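Long-range contacts in PrimPol AEP domain (PP-N190) (Cyanophage S-2L, PDB 6ZP9), which probably makes primers and copies DNA as a primase-polymerase of the archaeo-eukaryotic primase type, in a phage whose DNA carries 2-aminoadenine in place of adenine: residues A[31-36]-A[68-73]; A[110-115]-A[123-128]; A[17-22]-A[165-170]. All coordinates share one frame; numbering follows the deposited sequence.

Contact 1. Residues A[31-36]-A[68-73]; sequences ATTRYR and SYIVVG
Tyr35 meets Ser68 through its phenol end: OH lies 2.9 Å from Ser68 OG, a hydrogen bond in which either hydroxyl could be the donor. The serine oxygen sits in the plane of the ring, at its edge, and Ser68 CB flanks the same rim near CE1. What carries the ring across to the neighbouring strand is a CG placed anti to the backbone N of Tyr35 (chi1 180°). On the way it passes the main chain, with Tyr35 CD1 3.3 Å from Tyr69 O. Val58 and Ala61 of helix 55-64 pack against this ring, and Val62 against Ser68. Ile70 shares the sheet face of Tyr35; its CG2 touches Thr33 CG2 at 3.9 Å, the two side chains meeting at a slant, while Thr33 OG1 turns to Asp29 O.

These residues belong to strands 34-38 and 67-71, the central antiparallel pair of a four-stranded sheet; the segments 34-36 and 68-71 run at 145° to each other. Tyr35 and Ile70 form a non-hydrogen-bonded pair. Arg36 and Tyr69 form the hydrogen-bonded one: Arg36 N reaches Tyr69 O at 2.9 Å and almost straight (176°), and Tyr69 N returns a more bent bond to Arg36 O at 3.0 Å. The side chains of this second pair occupy the other face, where the Tyr69 ring presents its edge to Arg36 O and both packs on Val161 and sends OH to a weak bond with Arg163.

Arg34 contributes mainly its base, CB lying 3.7 Å from Val71 CG2; bends at chi2 and chi3 then lead the guanidinium away to a salt bridge with Asp77. Past the last direct bond, Val71 N to Arg34 O, a water takes over, accepting from Arg34 N at 2.8 Å and probably donating to Val71 O.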
ATOM      1  N   ALA A  31      -7.693  11.488   9.607  1.00 15.08           N
ATOM      2  CA  ALA A  31      -9.132  11.670   9.787  1.00 15.76           C
ATOM      3  C   ALA A  31      -9.962  11.093   8.645  1.00 16.74           C
ATOM      4  O   ALA A  31     -11.151  10.813   8.840  1.00 19.09           O
ATOM      5  CB  ALA A  31      -9.462  13.159   9.937  1.00 18.90           C
ATOM      6  N   THR A  32      -9.388  10.938   7.454  1.00 15.85           N
ATOM      7  CA  THR A  32     -10.135  10.421   6.313  1.00 16.09           C
ATOM      8  C   THR A  32      -9.581   9.089   5.818  1.00 16.93           C
ATOM      9  O   THR A  32     -10.004   8.609   4.757  1.00 20.51           O
ATOM     10  CB  THR A  32     -10.148  11.439   5.169  1.00 15.87           C
ATOM     11  OG1 THR A  32      -8.806  11.752   4.801  1.00 20.01           O
ATOM     12  CG2 THR A  32     -10.845  12.731   5.594  1.00 20.92           C
ATOM     13  N   THR A  33      -8.658   8.475   6.555  1.00 13.88           N
ATOM     14  CA  THR A  33      -8.043   7.230   6.115  1.00 13.60           C
ATOM     15  C   THR A  33      -8.935   6.043   6.467  1.00 14.98           C
ATOM     16  O   THR A  33      -9.470   5.955   7.576  1.00 15.49           O
ATOM     17  CB  THR A  33      -6.655   7.078   6.744  1.00 14.19           C
ATOM     18  OG1 THR A  33      -5.789   8.095   6.225  1.00 15.28           O
ATOM     19  CG2 THR A  33      -6.050   5.709   6.434  1.00 15.38           C
ATOM     20  N   ARG A  34      -9.098   5.134   5.511  1.00 14.67           N
ATOM     21  CA  ARG A  34      -9.958   3.973   5.668  1.00 13.63           C
ATOM     22  C   ARG A  34      -9.126   2.746   6.021  1.00 13.12           C
ATOM     23  O   ARG A  34      -8.135   2.440   5.349  1.00 13.17           O
ATOM     24  CB  ARG A  34     -10.761   3.724   4.389  1.00 14.00           C
ATOM     25  CG  ARG A  34     -11.671   4.876   4.011  1.00 17.82           C
ATOM     26  CD  ARG A  34     -12.709   5.117   5.095  1.00 16.89           C
ATOM     27  NE  ARG A  34     -13.612   3.977   5.236  1.00 14.99           N
ATOM     28  CZ  ARG A  34     -14.603   3.929   6.113  1.00 19.84           C
ATOM     29  NH1 ARG A  34     -14.812   4.954   6.925  1.00 21.76           N
ATOM     30  NH2 ARG A  34     -15.384   2.861   6.177  1.00 21.16           N
ATOM     31  N   TYR A  35      -9.537   2.056   7.077  1.00 14.09           N
ATOM     32  CA  TYR A  35      -8.906   0.838   7.558  1.00 13.79           C
ATOM     33  C   TYR A  35      -9.716  -0.370   7.104  1.00 14.08           C
ATOM     34  O   TYR A  35     -10.951  -0.335   7.096  1.00 15.63           O
ATOM     35  CB  TYR A  35      -8.825   0.876   9.083  1.00 16.18           C
ATOM     36  CG  TYR A  35      -8.198  -0.311   9.768  1.00 13.47           C
ATOM     37  CD1 TYR A  35      -6.867  -0.654   9.541  1.00 14.03           C
ATOM     38  CD2 TYR A  35      -8.923  -1.065  10.698  1.00 15.76           C
ATOM     39  CE1 TYR A  35      -6.279  -1.735  10.194  1.00 16.42           C
ATOM     40  CE2 TYR A  35      -8.344  -2.148  11.356  1.00 15.05           C
ATOM     41  CZ  TYR A  35      -7.022  -2.475  11.103  1.00 15.92           C
ATOM     42  OH  TYR A  35      -6.425  -3.540  11.754  1.00 16.42           O
ATOM     43  N   ARG A  36      -9.020  -1.432   6.706  1.00 13.58           N
ATOM     44  CA  ARG A  36      -9.669  -2.705   6.407  1.00 13.99           C
ATOM     45  C   ARG A  36      -8.944  -3.789   7.183  1.00 14.03           C
ATOM     46  O   ARG A  36      -7.728  -3.946   7.047  1.00 13.90           O
ATOM     47  CB  ARG A  36      -9.668  -3.023   4.903  1.00 14.76           C
ATOM     48  CG  ARG A  36     -10.632  -4.161   4.538  1.00 19.80           C
ATOM     49  CD  ARG A  36     -10.899  -4.288   3.038  1.00 28.80           C
ATOM     50  NE  ARG A  36     -11.176  -5.673   2.650  1.00 39.87           N
ATOM     51  CZ  ARG A  36     -12.375  -6.162   2.339  1.00 50.12           C
ATOM     52  NH1 ARG A  36     -12.497  -7.444   2.019  1.00 48.04           N
ATOM     53  NH2 ARG A  36     -13.446  -5.377   2.341  1.00 52.74           N
ATOM     54  N   SER A  68      -3.932  -6.222   8.750  1.00 13.59           N
ATOM     55  CA  SER A  68      -4.230  -4.797   8.734  1.00 13.23           C
ATOM     56  C   SER A  68      -3.880  -4.191   7.385  1.00 12.84           C
ATOM     57  O   SER A  68      -2.770  -4.394   6.884  1.00 13.95           O
ATOM     58  CB  SER A  68      -3.451  -4.070   9.829  1.00 13.02           C
ATOM     59  OG  SER A  68      -3.815  -4.546  11.113  1.00 15.76           O
ATOM     60  N   TYR A  69      -4.814  -3.413   6.835  1.00 12.97           N
ATOM     61  CA  TYR A  69      -4.688  -2.790   5.524  1.00 12.56           C
ATOM     62  C   TYR A  69      -5.293  -1.393   5.571  1.00 13.39           C
ATOM     63  O   TYR A  69      -6.196  -1.113   6.370  1.00 13.43           O
ATOM     64  CB  TYR A  69      -5.427  -3.581   4.434  1.00 13.41           C
ATOM     65  CG  TYR A  69      -5.000  -5.021   4.292  1.00 14.62           C
ATOM     66  CD1 TYR A  69      -5.490  -5.997   5.155  1.00 15.99           C
ATOM     67  CD2 TYR A  69      -4.105  -5.411   3.295  1.00 18.48           C
ATOM     68  CE1 TYR A  69      -5.102  -7.330   5.035  1.00 18.08           C
ATOM     69  CE2 TYR A  69      -3.708  -6.738   3.166  1.00 23.65           C
ATOM     70  CZ  TYR A  69      -4.215  -7.697   4.040  1.00 24.05           C
ATOM     71  OH  TYR A  69      -3.845  -9.025   3.932  1.00 25.82           O
ATOM     72  N   ILE A  70      -4.834  -0.527   4.666  1.00 12.95           N
ATOM     73  CA  ILE A  70      -5.496   0.753   4.444  1.00 14.76           C
ATOM     74  C   ILE A  70      -5.820   0.914   2.968  1.00 13.55           C
ATOM     75  O   ILE A  70      -5.092   0.436   2.096  1.00 13.31           O
ATOM     76  CB  ILE A  70      -4.652   1.955   4.922  1.00 13.82           C
ATOM     77  CG1 ILE A  70      -3.209   1.854   4.394  1.00 13.20           C
ATOM     78  CG2 ILE A  70      -4.723   2.072   6.450  1.00 15.09           C
ATOM     79  CD1 ILE A  70      -2.398   3.140   4.627  1.00 16.03           C
ATOM     80  N   VAL A  71      -6.919   1.606   2.692  1.00 13.32           N
ATOM     81  CA  VAL A  71      -7.181   2.066   1.336  1.00 12.91           C
ATOM     82  C   VAL A  71      -6.189   3.177   1.016  1.00 13.51           C
ATOM     83  O   VAL A  71      -6.132   4.195   1.717  1.00 13.46           O
ATOM     84  CB  VAL A  71      -8.629   2.552   1.198  1.00 13.12           C
ATOM     85  CG1 VAL A  71      -8.908   2.966  -0.249  1.00 13.37           C
ATOM     86  CG2 VAL A  71      -9.590   1.481   1.661  1.00 16.26           C
ATOM     87  N   VAL A  72      -5.387   2.981  -0.032  1.00 13.57           N
ATOM     88  CA  VAL A  72      -4.382   3.986  -0.377  1.00 13.53           C
ATOM     89  C   VAL A  72      -5.051   5.233  -0.951  1.00 14.12           C
ATOM     90  O   VAL A  72      -4.764   6.362  -0.529  1.00 15.31           O
ATOM     91  CB  VAL A  72      -3.331   3.394  -1.339  1.00 11.97           C
ATOM     92  CG1 VAL A  72      -2.331   4.463  -1.777  1.00 15.01           C
ATOM     93  CG2 VAL A  72      -2.595   2.214  -0.685  1.00 13.92           C
ATOM     94  N   GLY A  73      -5.977   5.052  -1.892  1.00 12.98           N
ATOM     95  CA  GLY A  73      -6.691   6.182  -2.446  1.00 13.06           C
ATOM     96  C   GLY A  73      -7.588   6.865  -1.421  1.00 13.95           C
ATOM     97  O   GLY A  73      -7.869   6.353  -0.336  1.00 14.88           O
TER
HETATM   98  O   HOH W   1      -7.918   5.676   3.064  1.00 14.91           O

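Contact 2. Residues A[110-115]-A[123-128]; sequences PRPSFQ and IHHYWV
Phe114 and Tyr126 lie face over face as an offset stack, ring centroids 4.4 Å apart and planes only 10° from parallel. Phe114 CG stands between its backbone N and carbonyl carbon (chi1 69°), which folds the ring over the tyrosine; Tyr126 CB thus covers one phenyl face, while Val128 CG2 meets the phenyl edge 3.9 Å from Phe114 CE1. A second apolar contact is a CH-pi one: Pro112 CA lies over the five-membered ring of Trp127, 3.7 Å from its centroid, with Pro112 CG near CZ2.

Outward, Trp127 NE1 donates to Pro110 O at 2.7 Å; the oxygen lies in the ring plane, but the donor stands well above the carbonyl plane. Ser113 OG accepts from Val128 N at 2.9 Å, nearly straight, and also bonds to Glu184 O. Gln115 NE2 reaches His125 ND1 at 2.9 Å, tilted from the imidazole plane, and a further bond to Val101 O helps fix the amide.

Tyr126 O receives two weak bonds, from Ser113 N at 2.7 Å and Phe114 N at 3.4 Å. Two residues facing one identify a classic beta bulge, here where the loop enters the antiparallel hairpin of strands 114-117 and 123-129.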
ATOM      1  N   PRO A 110      12.026   4.320 -11.901  1.00 20.62           N
ATOM      2  CA  PRO A 110      12.767   5.189 -10.984  1.00 19.86           C
ATOM      3  C   PRO A 110      12.709   4.616  -9.574  1.00 17.56           C
ATOM      4  O   PRO A 110      11.901   3.740  -9.264  1.00 18.69           O
ATOM      5  CB  PRO A 110      12.027   6.526 -11.086  1.00 21.91           C
ATOM      6  CG  PRO A 110      10.639   6.147 -11.426  1.00 20.04           C
ATOM      7  CD  PRO A 110      10.723   4.900 -12.278  1.00 21.97           C
ATOM      8  N   ARG A 111      13.591   5.120  -8.721  1.00 16.99           N
ATOM      9  CA  ARG A 111      13.683   4.606  -7.362  1.00 17.94           C
ATOM     10  C   ARG A 111      12.376   4.863  -6.614  1.00 15.81           C
ATOM     11  O   ARG A 111      11.842   5.978  -6.680  1.00 16.64           O
ATOM     12  CB  ARG A 111      14.848   5.261  -6.622  1.00 20.30           C
ATOM     13  CG  ARG A 111      15.022   4.764  -5.203  1.00 18.31           C
ATOM     14  CD  ARG A 111      16.231   5.404  -4.548  1.00 17.49           C
ATOM     15  NE  ARG A 111      17.448   5.159  -5.322  1.00 22.04           N
ATOM     16  CZ  ARG A 111      18.201   4.065  -5.218  1.00 23.64           C
ATOM     17  NH1 ARG A 111      17.871   3.084  -4.376  1.00 22.21           N
ATOM     18  NH2 ARG A 111      19.285   3.943  -5.973  1.00 22.17           N
ATOM     19  N   PRO A 112      11.823   3.872  -5.918  1.00 14.16           N
ATOM     20  CA  PRO A 112      10.580   4.108  -5.176  1.00 13.41           C
ATOM     21  C   PRO A 112      10.759   5.201  -4.125  1.00 13.56           C
ATOM     22  O   PRO A 112      11.847   5.397  -3.574  1.00 15.77           O
ATOM     23  CB  PRO A 112      10.294   2.746  -4.528  1.00 14.37           C
ATOM     24  CG  PRO A 112      10.999   1.753  -5.418  1.00 13.97           C
ATOM     25  CD  PRO A 112      12.248   2.460  -5.863  1.00 14.99           C
ATOM     26  N   SER A 113       9.676   5.941  -3.868  1.00 12.43           N
ATOM     27  CA  SER A 113       9.692   6.892  -2.761  1.00 15.08           C
ATOM     28  C   SER A 113       9.955   6.184  -1.440  1.00 13.63           C
ATOM     29  O   SER A 113      10.676   6.705  -0.580  1.00 15.27           O
ATOM     30  CB  SER A 113       8.368   7.649  -2.698  1.00 15.35           C
ATOM     31  OG  SER A 113       8.148   8.393  -3.883  1.00 13.51           O
ATOM     32  N   PHE A 114       9.342   5.012  -1.244  1.00 14.32           N
ATOM     33  CA  PHE A 114       9.633   4.162  -0.095  1.00 11.31           C
ATOM     34  C   PHE A 114       9.186   2.745  -0.412  1.00 11.33           C
ATOM     35  O   PHE A 114       8.482   2.496  -1.391  1.00 13.25           O
ATOM     36  CB  PHE A 114       8.971   4.665   1.192  1.00 11.49           C
ATOM     37  CG  PHE A 114       7.466   4.542   1.216  1.00 11.79           C
ATOM     38  CD1 PHE A 114       6.673   5.524   0.658  1.00 11.10           C
ATOM     39  CD2 PHE A 114       6.851   3.484   1.859  1.00 13.53           C
ATOM     40  CE1 PHE A 114       5.297   5.447   0.710  1.00 12.96           C
ATOM     41  CE2 PHE A 114       5.462   3.394   1.921  1.00 11.53           C
ATOM     42  CZ  PHE A 114       4.682   4.387   1.339  1.00 11.87           C
ATOM     43  N   GLN A 115       9.629   1.817   0.422  1.00 11.93           N
ATOM     44  CA  GLN A 115       9.290   0.412   0.284  1.00 14.16           C
ATOM     45  C   GLN A 115       8.761  -0.090   1.616  1.00 14.95           C
ATOM     46  O   GLN A 115       8.912   0.559   2.654  1.00 13.00           O
ATOM     47  CB  GLN A 115      10.506  -0.412  -0.186  1.00 12.80           C
ATOM     48  CG  GLN A 115      11.026   0.062  -1.540  1.00 13.09           C
ATOM     49  CD  GLN A 115      12.231  -0.703  -2.017  1.00 14.13           C
ATOM     50  OE1 GLN A 115      13.324  -0.572  -1.454  1.00 17.18           O
ATOM     51  NE2 GLN A 115      12.057  -1.491  -3.081  1.00 15.50           N
ATOM     52  N   ILE A 123       7.626  -7.686  -1.213  1.00 17.56           N
ATOM     53  CA  ILE A 123       7.950  -6.296  -0.915  1.00 15.12           C
ATOM     54  C   ILE A 123       6.923  -5.413  -1.610  1.00 13.76           C
ATOM     55  O   ILE A 123       6.493  -5.706  -2.739  1.00 15.80           O
ATOM     56  CB  ILE A 123       9.378  -5.967  -1.395  1.00 15.17           C
ATOM     57  CG1 ILE A 123      10.414  -6.888  -0.727  1.00 16.25           C
ATOM     58  CG2 ILE A 123       9.702  -4.465  -1.227  1.00 14.12           C
ATOM     59  CD1 ILE A 123      10.518  -6.757   0.794  1.00 16.60           C
ATOM     60  N   HIS A 124       6.516  -4.332  -0.951  1.00 13.04           N
ATOM     61  CA  HIS A 124       5.635  -3.339  -1.553  1.00 12.98           C
ATOM     62  C   HIS A 124       6.441  -2.101  -1.932  1.00 14.75           C
ATOM     63  O   HIS A 124       7.247  -1.610  -1.133  1.00 15.07           O
ATOM     64  CB  HIS A 124       4.502  -2.972  -0.595  1.00 14.57           C
ATOM     65  CG  HIS A 124       3.502  -4.072  -0.402  1.00 15.91           C
ATOM     66  ND1 HIS A 124       2.357  -3.920   0.352  1.00 16.90           N
ATOM     67  CD2 HIS A 124       3.480  -5.343  -0.866  1.00 17.68           C
ATOM     68  CE1 HIS A 124       1.668  -5.047   0.335  1.00 19.83           C
ATOM     69  NE2 HIS A 124       2.328  -5.927  -0.396  1.00 17.44           N
ATOM     70  N   HIS A 125       6.237  -1.612  -3.154  1.00 12.37           N
ATOM     71  CA  HIS A 125       6.950  -0.457  -3.684  1.00 12.30           C
ATOM     72  C   HIS A 125       5.966   0.679  -3.911  1.00 12.08           C
ATOM     73  O   HIS A 125       4.902   0.465  -4.494  1.00 14.11           O
ATOM     74  CB  HIS A 125       7.648  -0.798  -5.005  1.00 12.82           C
ATOM     75  CG  HIS A 125       8.362  -2.109  -4.982  1.00 13.53           C
ATOM     76  ND1 HIS A 125       9.701  -2.219  -4.674  1.00 15.97           N
ATOM     77  CD2 HIS A 125       7.925  -3.367  -5.221  1.00 14.95           C
ATOM     78  CE1 HIS A 125      10.057  -3.491  -4.721  1.00 16.27           C
ATOM     79  NE2 HIS A 125       8.999  -4.208  -5.051  1.00 13.90           N
ATOM     80  N   TYR A 126       6.324   1.880  -3.469  1.00 11.99           N
ATOM     81  CA  TYR A 126       5.483   3.059  -3.626  1.00 11.71           C
ATOM     82  C   TYR A 126       6.227   4.198  -4.318  1.00 14.02           C
ATOM     83  O   TYR A 126       7.386   4.483  -4.002  1.00 15.55           O
ATOM     84  CB  TYR A 126       5.002   3.571  -2.284  1.00 11.92           C
ATOM     85  CG  TYR A 126       3.986   2.731  -1.556  1.00 11.49           C
ATOM     86  CD1 TYR A 126       4.382   1.645  -0.780  1.00 11.81           C
ATOM     87  CD2 TYR A 126       2.641   3.065  -1.589  1.00 12.64           C
ATOM     88  CE1 TYR A 126       3.462   0.911  -0.071  1.00 14.24           C
ATOM     89  CE2 TYR A 126       1.714   2.334  -0.894  1.00 11.82           C
ATOM     90  CZ  TYR A 126       2.126   1.266  -0.132  1.00 13.44           C
ATOM     91  OH  TYR A 126       1.196   0.544   0.577  1.00 17.02           O
ATOM     92  N   TRP A 127       5.537   4.882  -5.225  1.00 12.90           N
ATOM     93  CA  TRP A 127       6.029   6.108  -5.841  1.00 14.05           C
ATOM     94  C   TRP A 127       5.001   7.199  -5.546  1.00 11.93           C
ATOM     95  O   TRP A 127       3.868   7.142  -6.041  1.00 13.57           O
ATOM     96  CB  TRP A 127       6.240   5.927  -7.347  1.00 15.63           C
ATOM     97  CG  TRP A 127       7.347   4.968  -7.738  1.00 12.92           C
ATOM     98  CD1 TRP A 127       8.620   5.293  -8.138  1.00 15.25           C
ATOM     99  CD2 TRP A 127       7.262   3.540  -7.803  1.00 13.91           C
ATOM    100  NE1 TRP A 127       9.331   4.150  -8.432  1.00 14.56           N
ATOM    101  CE2 TRP A 127       8.522   3.063  -8.241  1.00 14.50           C
ATOM    102  CE3 TRP A 127       6.248   2.615  -7.529  1.00 13.03           C
ATOM    103  CZ2 TRP A 127       8.794   1.703  -8.402  1.00 15.51           C
ATOM    104  CZ3 TRP A 127       6.525   1.255  -7.691  1.00 14.17           C
ATOM    105  CH2 TRP A 127       7.787   0.817  -8.126  1.00 13.67           C
ATOM    106  N   VAL A 128       5.388   8.184  -4.728  1.00 12.00           N
ATOM    107  CA  VAL A 128       4.464   9.198  -4.226  1.00 12.86           C
ATOM    108  C   VAL A 128       4.577  10.453  -5.078  1.00 14.87           C
ATOM    109  O   VAL A 128       5.686  10.893  -5.405  1.00 15.06           O
ATOM    110  CB  VAL A 128       4.754   9.513  -2.747  1.00 14.09           C
ATOM    111  CG1 VAL A 128       3.770  10.554  -2.231  1.00 13.92           C
ATOM    112  CG2 VAL A 128       4.681   8.233  -1.924  1.00 13.94           C
TER

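Contact 3. Residues A[17-22]-A[165-170]; sequences DQILLH and AGCPHQ
The imidazole of His22 turns an edge, not a face, to Ala165: ND1 accepts the backbone N-H of Ala165 at 3.0 Å, nearly straight (171°), with the donor tilted 16° from the ring plane. Ala165 CB stands off to one side of that plane, beyond the ring's perimeter, so segment 165-170 lays nothing over either face. The torsion responsible is chi1 of -159°, with CG anti to the backbone N, which leaves ND1 beside the Ala165 N-H. Of the other flat group, the Gln18 amide, OE1 comes 3.8 Å from Ala165 CB, but its hydrogen bond is with Ile178 N.

Between these two polar groups Ala165 CB is wedged against the helix, 3.7 Å from Gln18 O. Gln18 CB rests on Gly166 CA at 3.5 Å, an approach made possible because Gly166 has no side chain; its positive phi turns the loop here. On the flank, Ile19 CG1 packs against Ala165 O at 3.2 Å, and the methyl CD1 of Ile19 touches Cys167 SG at 3.9 Å.

Main-chain hydrogen bonds tie Gly166 to Asp15, just before helix 16-25, and to Ala176, just before strand 177-179. The geometry is that of a helix docked on the loop after an edge strand: helix 16-25 sits on the exit of strand 161-163, secured by a side-chain-to-backbone hydrogen bond.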
ATOM      1  N   ASP A  17       4.046   4.550  15.534  1.00 17.47           N
ATOM      2  CA  ASP A  17       4.950   5.399  14.764  1.00 16.86           C
ATOM      3  C   ASP A  17       5.017   4.946  13.315  1.00 14.78           C
ATOM      4  O   ASP A  17       5.081   5.775  12.400  1.00 15.89           O
ATOM      5  CB  ASP A  17       6.346   5.397  15.386  1.00 20.13           C
ATOM      6  CG  ASP A  17       6.384   6.085  16.753  1.00 29.47           C
ATOM      7  OD1 ASP A  17       5.782   7.171  16.897  1.00 29.51           O
ATOM      8  OD2 ASP A  17       7.014   5.531  17.681  1.00 34.40           O
ATOM      9  N   GLN A  18       4.995   3.636  13.085  1.00 14.83           N
ATOM     10  CA  GLN A  18       5.032   3.143  11.717  1.00 14.89           C
ATOM     11  C   GLN A  18       3.717   3.424  10.996  1.00 14.31           C
ATOM     12  O   GLN A  18       3.716   3.765   9.807  1.00 13.85           O
ATOM     13  CB  GLN A  18       5.362   1.656  11.729  1.00 14.50           C
ATOM     14  CG  GLN A  18       6.845   1.404  11.914  1.00 14.70           C
ATOM     15  CD  GLN A  18       7.636   1.648  10.636  1.00 19.23           C
ATOM     16  OE1 GLN A  18       7.401   0.997   9.620  1.00 16.97           O
ATOM     17  NE2 GLN A  18       8.576   2.588  10.682  1.00 17.31           N
ATOM     18  N   ILE A  19       2.586   3.293  11.695  1.00 14.79           N
ATOM     19  CA  ILE A  19       1.301   3.627  11.080  1.00 12.52           C
ATOM     20  C   ILE A  19       1.290   5.084  10.626  1.00 13.48           C
ATOM     21  O   ILE A  19       0.937   5.397   9.479  1.00 15.22           O
ATOM     22  CB  ILE A  19       0.142   3.343  12.051  1.00 12.69           C
ATOM     23  CG1 ILE A  19      -0.035   1.835  12.239  1.00 13.74           C
ATOM     24  CG2 ILE A  19      -1.153   3.984  11.535  1.00 15.95           C
ATOM     25  CD1 ILE A  19      -1.247   1.473  13.093  1.00 16.89           C
ATOM     26  N   LEU A  20       1.668   6.004  11.519  1.00 13.68           N
ATOM     27  CA  LEU A  20       1.645   7.417  11.153  1.00 14.58           C
ATOM     28  C   LEU A  20       2.653   7.720  10.051  1.00 15.20           C
ATOM     29  O   LEU A  20       2.390   8.559   9.181  1.00 14.59           O
ATOM     30  CB  LEU A  20       1.904   8.286  12.382  1.00 14.42           C
ATOM     31  CG  LEU A  20       0.725   8.258  13.362  1.00 19.41           C
ATOM     32  CD1 LEU A  20       1.064   9.035  14.614  1.00 21.01           C
ATOM     33  CD2 LEU A  20      -0.556   8.796  12.718  1.00 21.55           C
ATOM     34  N   LEU A  21       3.801   7.026  10.053  1.00 13.85           N
ATOM     35  CA  LEU A  21       4.784   7.216   8.990  1.00 12.19           C
ATOM     36  C   LEU A  21       4.232   6.764   7.643  1.00 12.07           C
ATOM     37  O   LEU A  21       4.439   7.436   6.628  1.00 13.87           O
ATOM     38  CB  LEU A  21       6.079   6.469   9.320  1.00 13.44           C
ATOM     39  CG  LEU A  21       7.156   6.531   8.232  1.00 15.65           C
ATOM     40  CD1 LEU A  21       7.675   7.943   8.028  1.00 18.62           C
ATOM     41  CD2 LEU A  21       8.296   5.570   8.541  1.00 13.74           C
ATOM     42  N   HIS A  22       3.540   5.623   7.612  1.00 12.20           N
ATOM     43  CA  HIS A  22       2.893   5.166   6.383  1.00 11.84           C
ATOM     44  C   HIS A  22       1.944   6.227   5.840  1.00 14.41           C
ATOM     45  O   HIS A  22       1.988   6.569   4.651  1.00 12.27           O
ATOM     46  CB  HIS A  22       2.143   3.855   6.658  1.00 11.43           C
ATOM     47  CG  HIS A  22       1.875   3.030   5.437  1.00 12.99           C
ATOM     48  ND1 HIS A  22       1.495   1.704   5.509  1.00 13.71           N
ATOM     49  CD2 HIS A  22       1.924   3.337   4.116  1.00 15.84           C
ATOM     50  CE1 HIS A  22       1.321   1.229   4.284  1.00 13.10           C
ATOM     51  NE2 HIS A  22       1.579   2.198   3.422  1.00 15.26           N
ATOM     52  N   ALA A 165       1.810  -0.507   7.573  1.00 12.46           N
ATOM     53  CA  ALA A 165       3.047  -0.595   8.350  1.00 11.10           C
ATOM     54  C   ALA A 165       2.740  -0.563   9.839  1.00 12.62           C
ATOM     55  O   ALA A 165       1.772   0.056  10.278  1.00 14.86           O
ATOM     56  CB  ALA A 165       3.992   0.560   8.005  1.00 12.87           C
ATOM     57  N   GLY A 166       3.574  -1.248  10.619  1.00 13.39           N
ATOM     58  CA  GLY A 166       3.440  -1.226  12.060  1.00 15.02           C
ATOM     59  C   GLY A 166       2.461  -2.214  12.643  1.00 15.43           C
ATOM     60  O   GLY A 166       2.277  -2.219  13.872  1.00 17.60           O
ATOM     61  N   CYS A 167       1.816  -3.045  11.818  1.00 14.26           N
ATOM     62  CA  CYS A 167       0.921  -4.084  12.315  1.00 13.13           C
ATOM     63  C   CYS A 167       1.463  -5.453  11.937  1.00 15.72           C
ATOM     64  O   CYS A 167       2.144  -5.594  10.915  1.00 17.17           O
ATOM     65  CB  CYS A 167      -0.500  -3.944  11.753  1.00 15.72           C
ATOM     66  SG  CYS A 167      -1.216  -2.315  12.024  1.00 17.81           S
ATOM     67  N   PRO A 168       1.162  -6.477  12.729  1.00 17.22           N
ATOM     68  CA  PRO A 168       1.727  -7.803  12.457  1.00 18.77           C
ATOM     69  C   PRO A 168       1.078  -8.514  11.277  1.00 21.50           C
ATOM     70  O   PRO A 168      -0.133  -8.406  11.030  1.00 20.09           O
ATOM     71  CB  PRO A 168       1.482  -8.566  13.763  1.00 20.51           C
ATOM     72  CG  PRO A 168       0.344  -7.869  14.411  1.00 22.69           C
ATOM     73  CD  PRO A 168       0.458  -6.422  14.027  1.00 17.11           C
ATOM     74  N   HIS A 169       1.931  -9.229  10.538  1.00 18.49           N
ATOM     75  CA  HIS A 169       1.530 -10.302   9.640  1.00 17.10           C
ATOM     76  C   HIS A 169       1.162 -11.493  10.516  1.00 20.95           C
ATOM     77  O   HIS A 169       2.034 -12.091  11.150  1.00 21.31           O
ATOM     78  CB  HIS A 169       2.698 -10.597   8.702  1.00 20.31           C
ATOM     79  CG  HIS A 169       2.476 -11.723   7.746  1.00 22.40           C
ATOM     80  ND1 HIS A 169       1.823 -11.560   6.547  1.00 25.55           N
ATOM     81  CD2 HIS A 169       2.873 -13.017   7.784  1.00 25.82           C
ATOM     82  CE1 HIS A 169       1.793 -12.712   5.902  1.00 25.02           C
ATOM     83  NE2 HIS A 169       2.429 -13.613   6.629  1.00 27.96           N
ATOM     84  N   GLN A 170      -0.131 -11.815  10.590  1.00 19.21           N
ATOM     85  CA  GLN A 170      -0.606 -12.688  11.663  1.00 21.46           C
ATOM     86  C   GLN A 170      -0.064 -14.109  11.574  1.00 24.55           C
ATOM     87  O   GLN A 170       0.019 -14.788  12.601  1.00 26.84           O
ATOM     88  CB  GLN A 170      -2.130 -12.716  11.678  1.00 22.87           C
ATOM     89  CG  GLN A 170      -2.773 -11.419  12.141  1.00 19.65           C
ATOM     90  CD  GLN A 170      -2.666 -11.194  13.643  1.00 22.61           C
ATOM     91  OE1 GLN A 170      -2.103 -12.011  14.362  1.00 28.78           O
ATOM     92  NE2 GLN A 170      -3.246 -10.096  14.124  1.00 20.00           N
TER

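Overall arrangement
Contacts 1 and 2 each pair neighbouring strands, but in two different four-stranded antiparallel sheets; their centres lie 18 Å apart, on opposite sides of the chain's centre. Along the chain contact 1 closes before contact 2 opens, and both are nested inside the long loop closed by contact 3. That third contact, with its centre 12 Å from contact 1 and 16 Å from contact 2, touches both: the His22 ring lies between Ile70 and Phe114, on opposite sides of its plane, with Tyr126 OH at its edge, and Cys167 meets Ser68. Helix 16-25 therefore bridges the two sheets, joining them in one compact domain, consistent with the two-part core of archaeo-eukaryotic primases.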